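Local structure of pullulanase (Bacillus acidopullulyticus, 2WAN) at residues N195-Q200 / F262-S266. The protein hydrolyses alpha-1,6-glucosidic links in pullulan and the alpha-1,6 branch points of starch polysaccharides, as a debranching glycoside hydrolase. Sequence-based numbering, arbitrary orientation.
Sequences NPNLYQ and FPTSS
Asn197 meets Ser265 where the type I beta turn 195-198 packs on the loop 262-266. The turn links strands 192-195 and 198-205 of an antiparallel sheet in the pullulanase X25 domain. The loop leaves this sheet and leads to strand 270-271.

The tight part lies around Asn197, which is buried. Asn197 ND2 donates to Ser265 O at 3.0 Å. The donor lies in the carbonyl plane, but the N-H...O angle is a bent 132°. ND2 also bonds to Ser247 OG, so this amide ties the turn to two loops. With CG anti to the backbone N (chi1 -160°), the amide is placed beside Ser265 O. Ser266 OG packs against Asn197 CB at 3.7 Å, and its side chain also touches Val159 of the neighbouring sheet. Leu198 sets CD1 against Phe262 CB at 3.8 Å, the two side chains crossing at about a right angle.

The outer side is looser. There Asn195 ND2 makes a weak bond to Pro263 O at 3.5 Å, beside the exposed Thr264. The same amide closes an Asx turn, with Asn195 OD1 accepting from Asn197 N at 2.7 Å. With an alanine here, the Asx turn would probably lose its acceptor and Pro263 O its weak partner, leaving the turn less firmly fixed. In strand 198-205, Gln200 OE1 is hydrogen-bonded to Thr243 OG1. Gln200 OE1 also lies 3.5 Å from Phe262 CE2, with the Gln200 amide plane turned 82° from the ring.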
loop_
_atom_site.group_PDB
_atom_site.type_symbol
_atom_site.label_atom_id
_atom_site.label_comp_id
_atom_site.label_asym_id
_atom_site.label_seq_id
_atom_site.Cartn_x
_atom_site.Cartn_y
_atom_site.Cartn_z
ATOM N N ASN A 195 -30.238 -6.873 -20.301
ATOM C CA ASN A 195 -30.009 -5.504 -20.749
ATOM C C ASN A 195 -30.224 -4.580 -19.545
ATOM O O ASN A 195 -30.565 -5.075 -18.459
ATOM C CB ASN A 195 -30.871 -5.160 -21.981
ATOM C CG ASN A 195 -32.356 -5.081 -21.673
ATOM O OD1 ASN A 195 -32.805 -4.212 -20.920
ATOM N ND2 ASN A 195 -33.133 -5.970 -22.290
ATOM N N PRO A 196 -30.003 -3.258 -19.704
ATOM C CA PRO A 196 -30.136 -2.364 -18.554
ATOM C C PRO A 196 -31.512 -2.371 -17.872
ATOM O O PRO A 196 -31.622 -1.932 -16.726
ATOM C CB PRO A 196 -29.841 -0.988 -19.149
ATOM C CG PRO A 196 -28.940 -1.271 -20.280
ATOM C CD PRO A 196 -29.448 -2.545 -20.872
ATOM N N ASN A 197 -32.538 -2.866 -18.567
ATOM C CA ASN A 197 -33.889 -2.966 -17.997
ATOM C C ASN A 197 -34.453 -4.390 -17.984
ATOM O O ASN A 197 -35.671 -4.587 -18.003
ATOM C CB ASN A 197 -34.856 -2.007 -18.711
ATOM C CG ASN A 197 -36.098 -1.698 -17.880
ATOM O OD1 ASN A 197 -36.029 -1.585 -16.655
ATOM N ND2 ASN A 197 -37.238 -1.556 -18.549
ATOM N N LEU A 198 -33.564 -5.382 -17.941
ATOM C CA LEU A 198 -33.979 -6.784 -17.907
ATOM C C LEU A 198 -32.969 -7.651 -17.155
ATOM O O LEU A 198 -31.846 -7.857 -17.609
ATOM C CB LEU A 198 -34.214 -7.319 -19.328
ATOM C CG LEU A 198 -34.589 -8.794 -19.514
ATOM C CD1 LEU A 198 -35.952 -9.103 -18.923
ATOM C CD2 LEU A 198 -34.562 -9.195 -20.987
ATOM N N TYR A 199 -33.390 -8.159 -16.002
ATOM C CA TYR A 199 -32.551 -9.024 -15.179
ATOM C C TYR A 199 -33.188 -10.396 -15.058
ATOM O O TYR A 199 -34.389 -10.512 -14.781
ATOM C CB TYR A 199 -32.327 -8.393 -13.801
ATOM C CG TYR A 199 -31.294 -7.294 -13.816
ATOM C CD1 TYR A 199 -30.010 -7.509 -13.304
ATOM C CD2 TYR A 199 -31.592 -6.041 -14.352
ATOM C CE1 TYR A 199 -29.049 -6.487 -13.329
ATOM C CE2 TYR A 199 -30.646 -5.018 -14.384
ATOM C CZ TYR A 199 -29.378 -5.248 -13.877
ATOM O OH TYR A 199 -28.457 -4.223 -13.910
ATOM N N GLN A 200 -32.388 -11.434 -15.290
ATOM C CA GLN A 200 -32.900 -12.793 -15.311
ATOM C C GLN A 200 -31.974 -13.791 -14.633
ATOM O O GLN A 200 -30.762 -13.570 -14.523
ATOM C CB GLN A 200 -33.190 -13.239 -16.752
ATOM C CG GLN A 200 -34.235 -12.395 -17.457
ATOM C CD GLN A 200 -34.686 -12.979 -18.778
ATOM O OE1 GLN A 200 -35.885 -13.121 -19.030
ATOM N NE2 GLN A 200 -33.730 -13.320 -19.632
ATOM N N PHE A 262 -40.756 -9.002 -22.964
ATOM C CA PHE A 262 -39.801 -8.240 -22.153
ATOM C C PHE A 262 -39.218 -7.057 -22.917
ATOM O O PHE A 262 -38.759 -7.222 -24.049
ATOM C CB PHE A 262 -38.680 -9.142 -21.614
ATOM C CG PHE A 262 -39.171 -10.280 -20.757
ATOM C CD1 PHE A 262 -40.067 -10.053 -19.712
ATOM C CD2 PHE A 262 -38.730 -11.578 -20.990
ATOM C CE1 PHE A 262 -40.527 -11.105 -18.923
ATOM C CE2 PHE A 262 -39.176 -12.641 -20.200
ATOM C CZ PHE A 262 -40.078 -12.402 -19.163
ATOM N N PRO A 263 -39.220 -5.864 -22.293
ATOM C CA PRO A 263 -38.821 -4.629 -22.963
ATOM C C PRO A 263 -37.313 -4.518 -23.217
ATOM O O PRO A 263 -36.505 -5.119 -22.500
ATOM C CB PRO A 263 -39.273 -3.544 -21.986
ATOM C CG PRO A 263 -39.181 -4.187 -20.652
ATOM C CD PRO A 263 -39.518 -5.640 -20.865
ATOM N N THR A 264 -36.962 -3.761 -24.253
ATOM C CA THR A 264 -35.576 -3.420 -24.575
ATOM C C THR A 264 -35.436 -1.899 -24.574
ATOM O O THR A 264 -34.687 -1.324 -25.370
ATOM C CB THR A 264 -35.147 -3.970 -25.960
ATOM O OG1 THR A 264 -36.189 -3.734 -26.917
ATOM C CG2 THR A 264 -34.854 -5.460 -25.898
ATOM N N SER A 265 -36.191 -1.256 -23.689
ATOM C CA SER A 265 -36.093 0.178 -23.458
ATOM C C SER A 265 -36.040 0.434 -21.953
ATOM O O SER A 265 -36.643 -0.310 -21.174
ATOM C CB SER A 265 -37.294 0.899 -24.066
ATOM O OG SER A 265 -37.296 2.271 -23.717
ATOM N N SER A 266 -35.323 1.487 -21.554
ATOM C CA SER A 266 -35.261 1.906 -20.150
ATOM C C SER A 266 -36.281 2.986 -19.786
ATOM O O SER A 266 -36.280 3.513 -18.665
ATOM C CB SER A 266 -33.834 2.311 -19.747
ATOM O OG SER A 266 -33.058 1.145 -19.539
#